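Local atomic coordinates of hexokinase (Schistosoma mansoni, PDB entry 1BDG), a protein that catalyses the transfer of a phosphate group from ATP to glucose and other hexoses, giving hexose 6-phosphates, the first step of glycolysis. Residues 35-40 and 49-54; 41-46 and 233-238; 247-252 and 278-283. One frame throughout, in Å; residues are numbered along the deposited sequence.

From the N terminus, the chain runs through helix 23-41 to residues 35-40, and interaction 1 closes a short loop by bringing residues 49-54 back against that helix's last turns. Residues 41-46 lie inside this loop and reach far along the sequence to residues 233-238, between strands 222-229 and 243-247, so interactions 1 and 2 cross. Interaction 3 follows in series: residues 247-252 leave strand 243-247 and meet residues 278-283, closing a loop that holds helix 265-272. Strand 54-55 pairs with strand 243-247, which joins interactions 1 and 3 by backbone bonds, whereas interactions 2 and 3 do not touch. Together they connect helix 23-41, the six-stranded sheet and the glucose site.

Interaction 1: residues 35-40 and 49-54; sequences ESMRLG and SSIKMF
Ser36 O is approached by two groups: the helical N-H of Gly40, with N at 2.9 Å from it, and the hydroxyl of Ser49, whose OG lies 3.3 Å away. The second is a weak bond at best, since the same hydroxyl proton could be turned to another oxygen. Ser49 OG stands anti to its own backbone N (chi1 163°), a rotation that carries it to the helix, and it also receives a weak bond from Ile51 N at 3.0 Å. Lys52 turns back on the loop instead, its NZ bonding Ser49 O at 2.8 Å, nearly along the C=O axis, as well as Asn46 O.

At Gly40 there is no side chain, and the two backbones come close: its CA is 3.6 Å from Ile51 O in a C-H...O contact with an angle of 155° at the hydrogen. A water donates both to Gly40 O at 3.1 Å and to Met53 O at 2.8 Å, joining the helix end to the loop.

The rest is apolar. CG of the extended Met37 meets the CG2 branch of Ile51 at 3.8 Å, while the chain of Met53, bent at chi2 (-67°) and again at chi3, lies across Met37 at about a right angle, its SD and CE against Met37 CB. Met37 also packs on Cys384 and Ile385 of helix 357-389. The loop then enters strand 54-55, with Met53 and Phe54 pairing with Thr248 and Asn247: a helix end packed on the loop that leads into an edge strand of the large-domain sheet, in a hexokinase of the actin-like ATPase superfamily.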
ATOM      1  N   GLU A  35      11.899  16.717   1.241  1.00 18.01           N
ATOM      2  CA  GLU A  35      12.926  17.224   0.340  1.00 19.34           C
ATOM      3  C   GLU A  35      12.788  16.525  -1.028  1.00 19.06           C
ATOM      4  O   GLU A  35      12.909  17.183  -2.065  1.00 19.94           O
ATOM      5  CB  GLU A  35      14.341  17.015   0.939  1.00 22.57           C
ATOM      6  CG  GLU A  35      14.671  17.851   2.209  1.00 27.40           C
ATOM      7  CD  GLU A  35      15.854  17.287   3.058  1.00 30.97           C
ATOM      8  OE1 GLU A  35      16.852  16.776   2.493  1.00 33.38           O
ATOM      9  OE2 GLU A  35      15.786  17.343   4.309  1.00 30.44           O
ATOM     10  N   SER A  36      12.494  15.215  -1.035  1.00 17.21           N
ATOM     11  CA  SER A  36      12.349  14.440  -2.288  1.00 16.10           C
ATOM     12  C   SER A  36      11.101  14.731  -3.088  1.00 16.30           C
ATOM     13  O   SER A  36      11.160  14.784  -4.310  1.00 18.64           O
ATOM     14  CB  SER A  36      12.393  12.940  -2.031  1.00 15.23           C
ATOM     15  OG  SER A  36      13.554  12.589  -1.311  1.00 20.14           O
ATOM     16  N   MET A  37       9.964  14.878  -2.418  1.00 15.89           N
ATOM     17  CA  MET A  37       8.715  15.163  -3.109  1.00 14.67           C
ATOM     18  C   MET A  37       8.789  16.469  -3.904  1.00 17.02           C
ATOM     19  O   MET A  37       8.383  16.501  -5.077  1.00 16.42           O
ATOM     20  CB  MET A  37       7.550  15.211  -2.129  1.00 14.22           C
ATOM     21  CG  MET A  37       7.210  13.897  -1.486  1.00 13.53           C
ATOM     22  SD  MET A  37       5.809  14.061  -0.393  1.00 14.89           S
ATOM     23  CE  MET A  37       5.467  12.383   0.017  1.00 11.82           C
ATOM     24  N   ARG A  38       9.313  17.543  -3.301  1.00 18.52           N
ATOM     25  CA  ARG A  38       9.407  18.791  -4.051  1.00 19.36           C
ATOM     26  C   ARG A  38      10.385  18.676  -5.221  1.00 19.47           C
ATOM     27  O   ARG A  38      10.222  19.347  -6.235  1.00 20.02           O
ATOM     28  CB  ARG A  38       9.691  20.012  -3.167  1.00 22.23           C
ATOM     29  CG  ARG A  38      11.018  20.058  -2.460  1.00 25.31           C
ATOM     30  CD  ARG A  38      11.610  21.464  -2.551  1.00 25.18           C
ATOM     31  NE  ARG A  38      12.635  21.526  -3.593  1.00 28.20           N
ATOM     32  CZ  ARG A  38      13.942  21.665  -3.352  1.00 30.66           C
ATOM     33  NH1 ARG A  38      14.386  21.762  -2.096  1.00 30.85           N
ATOM     34  NH2 ARG A  38      14.805  21.753  -4.367  1.00 31.64           N
ATOM     35  N   LEU A  39      11.378  17.797  -5.101  1.00 19.55           N
ATOM     36  CA  LEU A  39      12.328  17.557  -6.189  1.00 18.41           C
ATOM     37  C   LEU A  39      11.626  16.789  -7.316  1.00 19.20           C
ATOM     38  O   LEU A  39      11.909  17.024  -8.490  1.00 20.67           O
ATOM     39  CB  LEU A  39      13.521  16.720  -5.720  1.00 16.56           C
ATOM     40  CG  LEU A  39      14.677  17.329  -4.932  1.00 18.55           C
ATOM     41  CD1 LEU A  39      15.706  16.233  -4.671  1.00 15.37           C
ATOM     42  CD2 LEU A  39      15.319  18.488  -5.685  1.00 14.55           C
ATOM     43  N   GLY A  40      10.726  15.870  -6.950  1.00 16.86           N
ATOM     44  CA  GLY A  40      10.009  15.071  -7.935  1.00 15.83           C
ATOM     45  C   GLY A  40       8.986  15.839  -8.760  1.00 15.55           C
ATOM     46  O   GLY A  40       8.595  15.402  -9.849  1.00 13.70           O
ATOM     47  N   SER A  49      15.218  11.733  -8.439  1.00 19.96           N
ATOM     48  CA  SER A  49      14.547  11.586  -7.153  1.00 19.14           C
ATOM     49  C   SER A  49      13.840  10.247  -7.098  1.00 18.05           C
ATOM     50  O   SER A  49      13.330   9.765  -8.118  1.00 19.53           O
ATOM     51  CB  SER A  49      13.500  12.667  -6.948  1.00 20.83           C
ATOM     52  OG  SER A  49      12.619  12.290  -5.899  1.00 21.63           O
ATOM     53  N   SER A  50      13.782   9.662  -5.906  1.00 14.78           N
ATOM     54  CA  SER A  50      13.120   8.390  -5.750  1.00 13.80           C
ATOM     55  C   SER A  50      11.611   8.573  -5.696  1.00 15.55           C
ATOM     56  O   SER A  50      10.858   7.688  -6.130  1.00 15.90           O
ATOM     57  CB  SER A  50      13.634   7.652  -4.526  1.00 12.80           C
ATOM     58  OG  SER A  50      13.516   8.439  -3.366  1.00 15.97           O
ATOM     59  N   ILE A  51      11.155   9.721  -5.196  1.00 13.32           N
ATOM     60  CA  ILE A  51       9.715   9.968  -5.133  1.00 14.02           C
ATOM     61  C   ILE A  51       9.217  10.632  -6.410  1.00 14.52           C
ATOM     62  O   ILE A  51       9.277  11.854  -6.561  1.00 14.68           O
ATOM     63  CB  ILE A  51       9.300  10.733  -3.865  1.00 11.67           C
ATOM     64  CG1 ILE A  51       9.609   9.866  -2.644  1.00  9.34           C
ATOM     65  CG2 ILE A  51       7.819  11.091  -3.934  1.00  8.37           C
ATOM     66  CD1 ILE A  51       9.075  10.394  -1.331  1.00 10.04           C
ATOM     67  N   LYS A  52       8.663   9.795  -7.287  1.00 14.71           N
ATOM     68  CA  LYS A  52       8.176  10.186  -8.614  1.00 15.75           C
ATOM     69  C   LYS A  52       7.089  11.226  -8.789  1.00 17.17           C
ATOM     70  O   LYS A  52       7.042  11.863  -9.842  1.00 18.82           O
ATOM     71  CB  LYS A  52       7.819   8.951  -9.422  1.00 14.16           C
ATOM     72  CG  LYS A  52       9.010   8.055  -9.660  1.00 17.53           C
ATOM     73  CD  LYS A  52      10.054   8.776 -10.466  1.00 17.71           C
ATOM     74  CE  LYS A  52      11.435   8.373 -10.054  1.00 18.08           C
ATOM     75  NZ  LYS A  52      12.419   9.284 -10.692  1.00 20.93           N
ATOM     76  N   MET A  53       6.171  11.328  -7.823  1.00 16.97           N
ATOM     77  CA  MET A  53       5.087  12.314  -7.844  1.00 15.21           C
ATOM     78  C   MET A  53       4.293  12.343  -9.137  1.00 16.61           C
ATOM     79  O   MET A  53       3.999  13.428  -9.653  1.00 15.81           O
ATOM     80  CB  MET A  53       5.646  13.723  -7.607  1.00 16.76           C
ATOM     81  CG  MET A  53       6.493  13.891  -6.371  1.00 17.52           C
ATOM     82  SD  MET A  53       5.558  13.702  -4.886  1.00 16.99           S
ATOM     83  CE  MET A  53       5.259  15.319  -4.548  1.00 19.32           C
ATOM     84  N   PHE A  54       3.878  11.174  -9.623  1.00 15.98           N
ATOM     85  CA  PHE A  54       3.126  11.099 -10.875  1.00 13.95           C
ATOM     86  C   PHE A  54       1.770  11.804 -10.821  1.00 14.66           C
ATOM     87  O   PHE A  54       0.915  11.435 -10.009  1.00 15.62           O
ATOM     88  CB  PHE A  54       2.852   9.644 -11.272  1.00 14.25           C
ATOM     89  CG  PHE A  54       4.072   8.793 -11.414  1.00 13.18           C
ATOM     90  CD1 PHE A  54       4.905   8.928 -12.513  1.00 11.37           C
ATOM     91  CD2 PHE A  54       4.352   7.805 -10.479  1.00 10.85           C
ATOM     92  CE1 PHE A  54       6.002   8.078 -12.681  1.00  9.95           C
ATOM     93  CE2 PHE A  54       5.434   6.964 -10.640  1.00 11.23           C
ATOM     94  CZ  PHE A  54       6.261   7.099 -11.747  1.00  9.74           C
TER
HETATM   95  O   HOH W   1       5.685  15.224 -10.976  1.00 14.87           O

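Interaction 2: residues 41-46 and 233-238; sequences LQKSTN and VELMDG
Two hydrogen bonds and a water join Leu41 and Lys43 to residues 233-238. Leu41 O takes a weak bond from Glu234 N at 3.2 Å. A water donates to Leu41 O at 2.8 Å and accepts from Leu235 N at the same distance, so this carbonyl is served both directly and through solvent. In the other direction, Lys43 N gives its hydrogen to Glu234 OE1 at 3.2 Å, almost straight at 175°. The donor comes from above the carboxylate plane, 41° out of it. Glu234 CG lies anti to its own carbonyl carbon (chi1 -59°), and the extended chain beyond it carries the carboxylate across to the 41-46 backbone.

Among the carbon contacts, the aliphatic part of Lys43 passes over Glu234, with Lys43 CG against CB of that glutamate. Leu41 CD2 touches Val233 CG2 at 4.2 Å, and both side chains continue inward onto Ile246 of strand 243-247. Leu235 sends its CD1 to the amide of Asn46, 3.7 Å from ND2, the two side chains at about a right angle; that ND2 is hydrogen-bonded to Gly40 O.

Although Lys43 and Glu234 carry opposite charges, Lys43 NZ is 6.5 Å from Glu234 OE1. The carboxylate is spent on the backbone N-H of Lys43, so the attraction between the charges is probably a general, longer-range one.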
ATOM      1  N   LEU A  41       8.512  16.961  -8.220  1.00 15.36           N
ATOM      2  CA  LEU A  41       7.530  17.803  -8.907  1.00 14.77           C
ATOM      3  C   LEU A  41       8.260  18.696  -9.908  1.00 14.96           C
ATOM      4  O   LEU A  41       7.659  19.235 -10.837  1.00 15.62           O
ATOM      5  CB  LEU A  41       6.733  18.652  -7.901  1.00 12.73           C
ATOM      6  CG  LEU A  41       5.958  17.872  -6.832  1.00 14.78           C
ATOM      7  CD1 LEU A  41       5.664  18.735  -5.650  1.00 15.77           C
ATOM      8  CD2 LEU A  41       4.677  17.295  -7.374  1.00 15.72           C
ATOM      9  N   GLN A  42       9.569  18.808  -9.733  1.00 16.17           N
ATOM     10  CA  GLN A  42      10.400  19.618 -10.603  1.00 17.38           C
ATOM     11  C   GLN A  42      10.915  18.795 -11.782  1.00 19.50           C
ATOM     12  O   GLN A  42      11.397  17.671 -11.618  1.00 19.92           O
ATOM     13  CB  GLN A  42      11.592  20.183  -9.833  1.00 14.89           C
ATOM     14  CG  GLN A  42      11.290  21.190  -8.739  1.00 14.20           C
ATOM     15  CD  GLN A  42      12.503  22.078  -8.452  1.00 17.94           C
ATOM     16  OE1 GLN A  42      12.468  23.279  -8.703  1.00 19.72           O
ATOM     17  NE2 GLN A  42      13.596  21.483  -7.978  1.00 15.09           N
ATOM     18  N   LYS A  43      10.867  19.388 -12.968  1.00 20.26           N
ATOM     19  CA  LYS A  43      11.323  18.722 -14.178  1.00 21.91           C
ATOM     20  C   LYS A  43      12.823  18.460 -14.162  1.00 23.10           C
ATOM     21  O   LYS A  43      13.271  17.332 -14.428  1.00 24.66           O
ATOM     22  CB  LYS A  43      10.950  19.548 -15.404  1.00 21.51           C
ATOM     23  CG  LYS A  43       9.457  19.799 -15.478  1.00 26.88           C
ATOM     24  CD  LYS A  43       9.072  20.711 -16.631  1.00 29.66           C
ATOM     25  CE  LYS A  43       9.222  20.001 -17.970  1.00 31.18           C
ATOM     26  NZ  LYS A  43       8.076  20.304 -18.882  1.00 31.19           N
ATOM     27  N   SER A  44      13.600  19.477 -13.797  1.00 23.11           N
ATOM     28  CA  SER A  44      15.052  19.326 -13.782  1.00 22.05           C
ATOM     29  C   SER A  44      15.563  18.385 -12.709  1.00 22.44           C
ATOM     30  O   SER A  44      16.746  18.036 -12.711  1.00 24.39           O
ATOM     31  CB  SER A  44      15.724  20.684 -13.657  1.00 20.89           C
ATOM     32  OG  SER A  44      15.082  21.469 -12.678  1.00 21.82           O
ATOM     33  N   THR A  45      14.675  17.934 -11.824  1.00 23.30           N
ATOM     34  CA  THR A  45      15.077  17.050 -10.738  1.00 22.55           C
ATOM     35  C   THR A  45      14.160  15.881 -10.418  1.00 21.61           C
ATOM     36  O   THR A  45      14.271  15.314  -9.333  1.00 22.32           O
ATOM     37  CB  THR A  45      15.304  17.839  -9.433  1.00 22.03           C
ATOM     38  OG1 THR A  45      14.162  18.654  -9.160  1.00 23.45           O
ATOM     39  CG2 THR A  45      16.492  18.737  -9.550  1.00 24.51           C
ATOM     40  N   ASN A  46      13.262  15.513 -11.328  1.00 22.03           N
ATOM     41  CA  ASN A  46      12.377  14.366 -11.079  1.00 21.83           C
ATOM     42  C   ASN A  46      13.128  13.041 -11.279  1.00 22.16           C
ATOM     43  O   ASN A  46      13.110  12.148 -10.423  1.00 20.88           O
ATOM     44  CB  ASN A  46      11.163  14.384 -12.009  1.00 20.84           C
ATOM     45  CG  ASN A  46      10.415  13.057 -12.005  1.00 23.39           C
ATOM     46  OD1 ASN A  46      10.802  12.121 -12.714  1.00 24.25           O
ATOM     47  ND2 ASN A  46       9.353  12.957 -11.195  1.00 22.98           N
ATOM     48  N   VAL A 233       3.236  21.272 -10.212  1.00 15.67           N
ATOM     49  CA  VAL A 233       3.458  20.011 -10.911  1.00 15.72           C
ATOM     50  C   VAL A 233       3.977  20.308 -12.307  1.00 16.83           C
ATOM     51  O   VAL A 233       3.250  20.170 -13.280  1.00 17.61           O
ATOM     52  CB  VAL A 233       2.186  19.174 -11.011  1.00 12.86           C
ATOM     53  CG1 VAL A 233       2.531  17.814 -11.578  1.00 15.16           C
ATOM     54  CG2 VAL A 233       1.540  19.026  -9.649  1.00 12.21           C
ATOM     55  N   GLU A 234       5.254  20.658 -12.403  1.00 18.00           N
ATOM     56  CA  GLU A 234       5.851  21.029 -13.687  1.00 21.09           C
ATOM     57  C   GLU A 234       5.726  20.046 -14.849  1.00 21.26           C
ATOM     58  O   GLU A 234       5.577  20.457 -16.008  1.00 20.98           O
ATOM     59  CB  GLU A 234       7.301  21.442 -13.488  1.00 20.96           C
ATOM     60  CG  GLU A 234       7.468  22.618 -12.531  1.00 20.41           C
ATOM     61  CD  GLU A 234       8.916  22.970 -12.322  1.00 22.69           C
ATOM     62  OE1 GLU A 234       9.779  22.346 -12.975  1.00 21.39           O
ATOM     63  OE2 GLU A 234       9.198  23.870 -11.503  1.00 25.18           O
ATOM     64  N   LEU A 235       5.750  18.754 -14.549  1.00 20.82           N
ATOM     65  CA  LEU A 235       5.628  17.757 -15.593  1.00 19.60           C
ATOM     66  C   LEU A 235       4.244  17.798 -16.197  1.00 20.83           C
ATOM     67  O   LEU A 235       4.035  17.285 -17.283  1.00 25.61           O
ATOM     68  CB  LEU A 235       5.918  16.362 -15.054  1.00 18.42           C
ATOM     69  CG  LEU A 235       7.355  16.145 -14.592  1.00 19.05           C
ATOM     70  CD1 LEU A 235       7.394  15.096 -13.515  1.00 19.33           C
ATOM     71  CD2 LEU A 235       8.229  15.759 -15.755  1.00 17.61           C
ATOM     72  N   MET A 236       3.300  18.427 -15.520  1.00 20.05           N
ATOM     73  CA  MET A 236       1.948  18.500 -16.036  1.00 19.89           C
ATOM     74  C   MET A 236       1.824  19.616 -17.070  1.00 22.59           C
ATOM     75  O   MET A 236       0.824  19.691 -17.787  1.00 24.17           O
ATOM     76  CB  MET A 236       0.966  18.721 -14.884  1.00 18.86           C
ATOM     77  CG  MET A 236      -0.400  18.105 -15.093  1.00 18.35           C
ATOM     78  SD  MET A 236      -1.416  18.140 -13.610  1.00 18.09           S
ATOM     79  CE  MET A 236      -2.890  19.013 -14.173  1.00 12.07           C
ATOM     80  N   ASP A 237       2.857  20.455 -17.176  1.00 24.49           N
ATOM     81  CA  ASP A 237       2.863  21.586 -18.117  1.00 26.69           C
ATOM     82  C   ASP A 237       1.949  22.694 -17.602  1.00 28.01           C
ATOM     83  O   ASP A 237       1.252  22.505 -16.599  1.00 30.74           O
ATOM     84  CB  ASP A 237       2.393  21.133 -19.497  1.00 29.15           C
ATOM     85  N   GLY A 238       1.931  23.835 -18.295  1.00 27.10           N
ATOM     86  CA  GLY A 238       1.091  24.951 -17.881  1.00 26.54           C
ATOM     87  C   GLY A 238      -0.374  24.586 -18.007  1.00 27.21           C
ATOM     88  O   GLY A 238      -0.948  24.686 -19.098  1.00 27.90           O
TER
HETATM   89  O   HOH W   2       5.731  17.512 -12.032  1.00 23.73           O

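Interaction 3: residues 247-252 and 278-283; sequences NTEWGA and GKQLYE. With GLC (alpha-D-glucopyranose), chain B.
The large-domain side of the glucose pocket is built partly here, where Gly251 and its neighbours pack on Gln280, Tyr282 and Glu283. Gly251 O is the polar centre: Glu283 N bonds it at 3.2 Å with an angle of 160°, in the carbonyl plane and on a lone pair, and Tyr282 N adds a weak bond at 3.2 Å. Two successive N-H groups thus hold one carbonyl and fix the backbone from which the Glu283 side chain reaches out.

That side chain has its CG anti to the backbone N (chi1 168°) and runs extended to the sugar, where O1 of glucose donates to Glu283 OE2 at 2.7 Å; Thr222 N is a second partner of this oxygen. Glu249 comes to the sugar with both carboxylate oxygens, OE1 taking the hydrogen of glucose O3 at 2.8 Å and OE2 that of O2 at 2.7 Å. Asn247 ND2 adds a weak bond to the same OE1. Between the two glutamates, Gln280 bends at chi2 so that its NE2 lies 3.6 Å from Gly251 CA and 3.7 Å from glucose O1, while its OE1 accepts from Arg159.

Away from the sugar, Trp250 and Tyr282 form a T-shaped pair. The edge of the tyrosine ring points at the face of the indole five-membered ring, with centroids 5.0 Å apart and planes at 80°; Tyr282 CE2 sits over that ring, nearly equidistant from its atoms, and so off-centre on the indole as a whole. Trp250 NE1 is bonded to Thr222 OG1, and Tyr282 OH to Leu377 O of helix 357-389. Trp250 packs on Val224 of strand 222-229 and Tyr282 on Met33 of helix 23-41, so the pair links this strand to two helices.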
ATOM      1  N   ASN A 247       0.080  11.306  -7.296  1.00 14.28           N
ATOM      2  CA  ASN A 247       0.340   9.951  -6.825  1.00 14.56           C
ATOM      3  C   ASN A 247       1.833   9.970  -6.472  1.00 18.18           C
ATOM      4  O   ASN A 247       2.711   9.881  -7.343  1.00 18.07           O
ATOM      5  CB  ASN A 247       0.046   8.933  -7.922  1.00 12.58           C
ATOM      6  CG  ASN A 247       0.423   7.518  -7.530  1.00 11.27           C
ATOM      7  OD1 ASN A 247       0.680   7.217  -6.370  1.00 11.77           O
ATOM      8  ND2 ASN A 247       0.449   6.638  -8.506  1.00 10.29           N
ATOM      9  N   THR A 248       2.107  10.137  -5.183  1.00 19.59           N
ATOM     10  CA  THR A 248       3.464  10.235  -4.672  1.00 19.46           C
ATOM     11  C   THR A 248       4.300   9.034  -5.024  1.00 19.23           C
ATOM     12  O   THR A 248       5.396   9.180  -5.546  1.00 19.40           O
ATOM     13  CB  THR A 248       3.458  10.428  -3.152  1.00 17.78           C
ATOM     14  OG1 THR A 248       2.970   9.237  -2.525  1.00 19.73           O
ATOM     15  CG2 THR A 248       2.557  11.594  -2.784  1.00 16.09           C
ATOM     16  N   GLU A 249       3.770   7.852  -4.736  1.00 20.73           N
ATOM     17  CA  GLU A 249       4.459   6.598  -5.010  1.00 19.66           C
ATOM     18  C   GLU A 249       5.739   6.616  -4.153  1.00 18.99           C
ATOM     19  O   GLU A 249       6.857   6.407  -4.638  1.00 18.03           O
ATOM     20  CB  GLU A 249       4.738   6.489  -6.510  1.00 20.35           C
ATOM     21  CG  GLU A 249       4.929   5.072  -7.038  1.00 23.72           C
ATOM     22  CD  GLU A 249       3.736   4.145  -6.814  1.00 22.46           C
ATOM     23  OE1 GLU A 249       2.660   4.366  -7.408  1.00 20.79           O
ATOM     24  OE2 GLU A 249       3.897   3.163  -6.066  1.00 23.60           O
ATOM     25  N   TRP A 250       5.520   6.858  -2.855  1.00 18.04           N
ATOM     26  CA  TRP A 250       6.564   6.957  -1.839  1.00 17.21           C
ATOM     27  C   TRP A 250       7.195   5.643  -1.412  1.00 20.76           C
ATOM     28  O   TRP A 250       8.142   5.625  -0.617  1.00 20.62           O
ATOM     29  CB  TRP A 250       6.041   7.714  -0.604  1.00 16.19           C
ATOM     30  CG  TRP A 250       5.065   6.968   0.316  1.00 13.80           C
ATOM     31  CD1 TRP A 250       4.794   5.628   0.329  1.00 12.53           C
ATOM     32  CD2 TRP A 250       4.289   7.537   1.381  1.00 11.43           C
ATOM     33  NE1 TRP A 250       3.910   5.330   1.329  1.00 11.48           N
ATOM     34  CE2 TRP A 250       3.580   6.479   1.992  1.00 12.84           C
ATOM     35  CE3 TRP A 250       4.132   8.834   1.879  1.00 10.82           C
ATOM     36  CZ2 TRP A 250       2.722   6.679   3.088  1.00 10.98           C
ATOM     37  CZ3 TRP A 250       3.280   9.033   2.970  1.00 10.24           C
ATOM     38  CH2 TRP A 250       2.588   7.960   3.560  1.00 10.51           C
ATOM     39  N   GLY A 251       6.633   4.531  -1.869  1.00 19.72           N
ATOM     40  CA  GLY A 251       7.216   3.252  -1.523  1.00 19.26           C
ATOM     41  C   GLY A 251       8.653   3.260  -2.013  1.00 18.37           C
ATOM     42  O   GLY A 251       9.533   2.621  -1.434  1.00 19.71           O
ATOM     43  N   ALA A 252       8.898   4.014  -3.076  1.00 17.58           N
ATOM     44  CA  ALA A 252      10.232   4.109  -3.641  1.00 16.50           C
ATOM     45  C   ALA A 252      11.216   4.958  -2.846  1.00 14.90           C
ATOM     46  O   ALA A 252      12.373   5.043  -3.231  1.00 15.71           O
ATOM     47  CB  ALA A 252      10.160   4.592  -5.073  1.00 15.70           C
ATOM     48  N   GLY A 278      16.164  -4.049  -4.297  1.00 15.71           N
ATOM     49  CA  GLY A 278      16.585  -2.659  -4.310  1.00 13.12           C
ATOM     50  C   GLY A 278      15.498  -1.652  -4.632  1.00 14.70           C
ATOM     51  O   GLY A 278      15.725  -0.440  -4.592  1.00 13.75           O
ATOM     52  N   LYS A 279      14.308  -2.144  -4.937  1.00 13.61           N
ATOM     53  CA  LYS A 279      13.206  -1.272  -5.285  1.00 12.46           C
ATOM     54  C   LYS A 279      12.167  -1.241  -4.169  1.00 15.14           C
ATOM     55  O   LYS A 279      11.884  -2.277  -3.565  1.00 16.13           O
ATOM     56  CB  LYS A 279      12.583  -1.753  -6.573  1.00 10.48           C
ATOM     57  N   GLN A 280      11.620  -0.053  -3.895  1.00 15.15           N
ATOM     58  CA  GLN A 280      10.585   0.187  -2.882  1.00 15.35           C
ATOM     59  C   GLN A 280      11.121   0.027  -1.476  1.00 15.98           C
ATOM     60  O   GLN A 280      10.449  -0.525  -0.607  1.00 18.66           O
ATOM     61  CB  GLN A 280       9.375  -0.729  -3.088  1.00 14.42           C
ATOM     62  CG  GLN A 280       8.804  -0.744  -4.507  1.00 15.14           C
ATOM     63  CD  GLN A 280       7.999   0.489  -4.874  1.00 14.96           C
ATOM     64  OE1 GLN A 280       8.292   1.157  -5.857  1.00 16.67           O
ATOM     65  NE2 GLN A 280       6.948   0.759  -4.123  1.00 15.01           N
ATOM     66  N   LEU A 281      12.297   0.598  -1.237  1.00 15.24           N
ATOM     67  CA  LEU A 281      12.962   0.512   0.062  1.00 15.37           C
ATOM     68  C   LEU A 281      12.173   1.028   1.278  1.00 15.04           C
ATOM     69  O   LEU A 281      12.242   0.462   2.368  1.00 15.97           O
ATOM     70  CB  LEU A 281      14.354   1.151  -0.022  1.00 14.10           C
ATOM     71  CG  LEU A 281      15.189   0.482  -1.121  1.00 14.48           C
ATOM     72  CD1 LEU A 281      16.644   0.859  -1.004  1.00 13.08           C
ATOM     73  CD2 LEU A 281      15.043  -1.029  -1.042  1.00 11.27           C
ATOM     74  N   TYR A 282      11.418   2.094   1.104  1.00 14.25           N
ATOM     75  CA  TYR A 282      10.637   2.611   2.210  1.00 14.56           C
ATOM     76  C   TYR A 282       9.444   1.692   2.446  1.00 14.76           C
ATOM     77  O   TYR A 282       9.117   1.380   3.599  1.00 15.05           O
ATOM     78  CB  TYR A 282      10.181   4.044   1.929  1.00 12.99           C
ATOM     79  CG  TYR A 282       9.192   4.597   2.928  1.00 12.94           C
ATOM     80  CD1 TYR A 282       9.588   4.958   4.210  1.00 12.47           C
ATOM     81  CD2 TYR A 282       7.866   4.785   2.580  1.00 13.74           C
ATOM     82  CE1 TYR A 282       8.684   5.495   5.120  1.00 13.15           C
ATOM     83  CE2 TYR A 282       6.955   5.327   3.482  1.00 14.90           C
ATOM     84  CZ  TYR A 282       7.374   5.679   4.747  1.00 13.03           C
ATOM     85  OH  TYR A 282       6.475   6.226   5.621  1.00 13.08           O
ATOM     86  N   GLU A 283       8.836   1.203   1.364  1.00 13.40           N
ATOM     87  CA  GLU A 283       7.677   0.328   1.487  1.00 12.53           C
ATOM     88  C   GLU A 283       7.976  -0.948   2.252  1.00 13.50           C
ATOM     89  O   GLU A 283       7.159  -1.426   3.027  1.00 15.07           O
ATOM     90  CB  GLU A 283       7.121  -0.033   0.118  1.00 12.00           C
ATOM     91  CG  GLU A 283       6.101  -1.154   0.166  1.00  8.25           C
ATOM     92  CD  GLU A 283       5.444  -1.390  -1.146  1.00 10.02           C
ATOM     93  OE1 GLU A 283       6.042  -2.076  -1.991  1.00 10.95           O
ATOM     94  OE2 GLU A 283       4.327  -0.878  -1.336  1.00 10.88           O
TER
HETATM   95  C1  GLC B 501       2.577  -0.336  -4.085  1.00 16.07           C
HETATM   96  C2  GLC B 501       2.312   0.241  -5.475  1.00 14.99           C
HETATM   97  C3  GLC B 501       1.546   1.538  -5.352  1.00 14.22           C
HETATM   98  C4  GLC B 501       0.272   1.305  -4.560  1.00 13.69           C
HETATM   99  C5  GLC B 501       0.623   0.728  -3.206  1.00 10.91           C
HETATM  100  C6  GLC B 501      -0.609   0.408  -2.381  1.00 12.85           C
HETATM  101  O1  GLC B 501       3.291   0.605  -3.355  1.00 18.87           O
HETATM  102  O2  GLC B 501       3.541   0.493  -6.155  1.00 13.02           O
HETATM  103  O3  GLC B 501       1.217   2.039  -6.639  1.00 14.67           O
HETATM  104  O4  GLC B 501      -0.428   2.517  -4.408  1.00 13.59           O
HETATM  105  O5  GLC B 501       1.335  -0.497  -3.387  1.00 12.68           O
HETATM  106  O6  GLC B 501      -1.120  -0.871  -2.692  1.00 11.31           O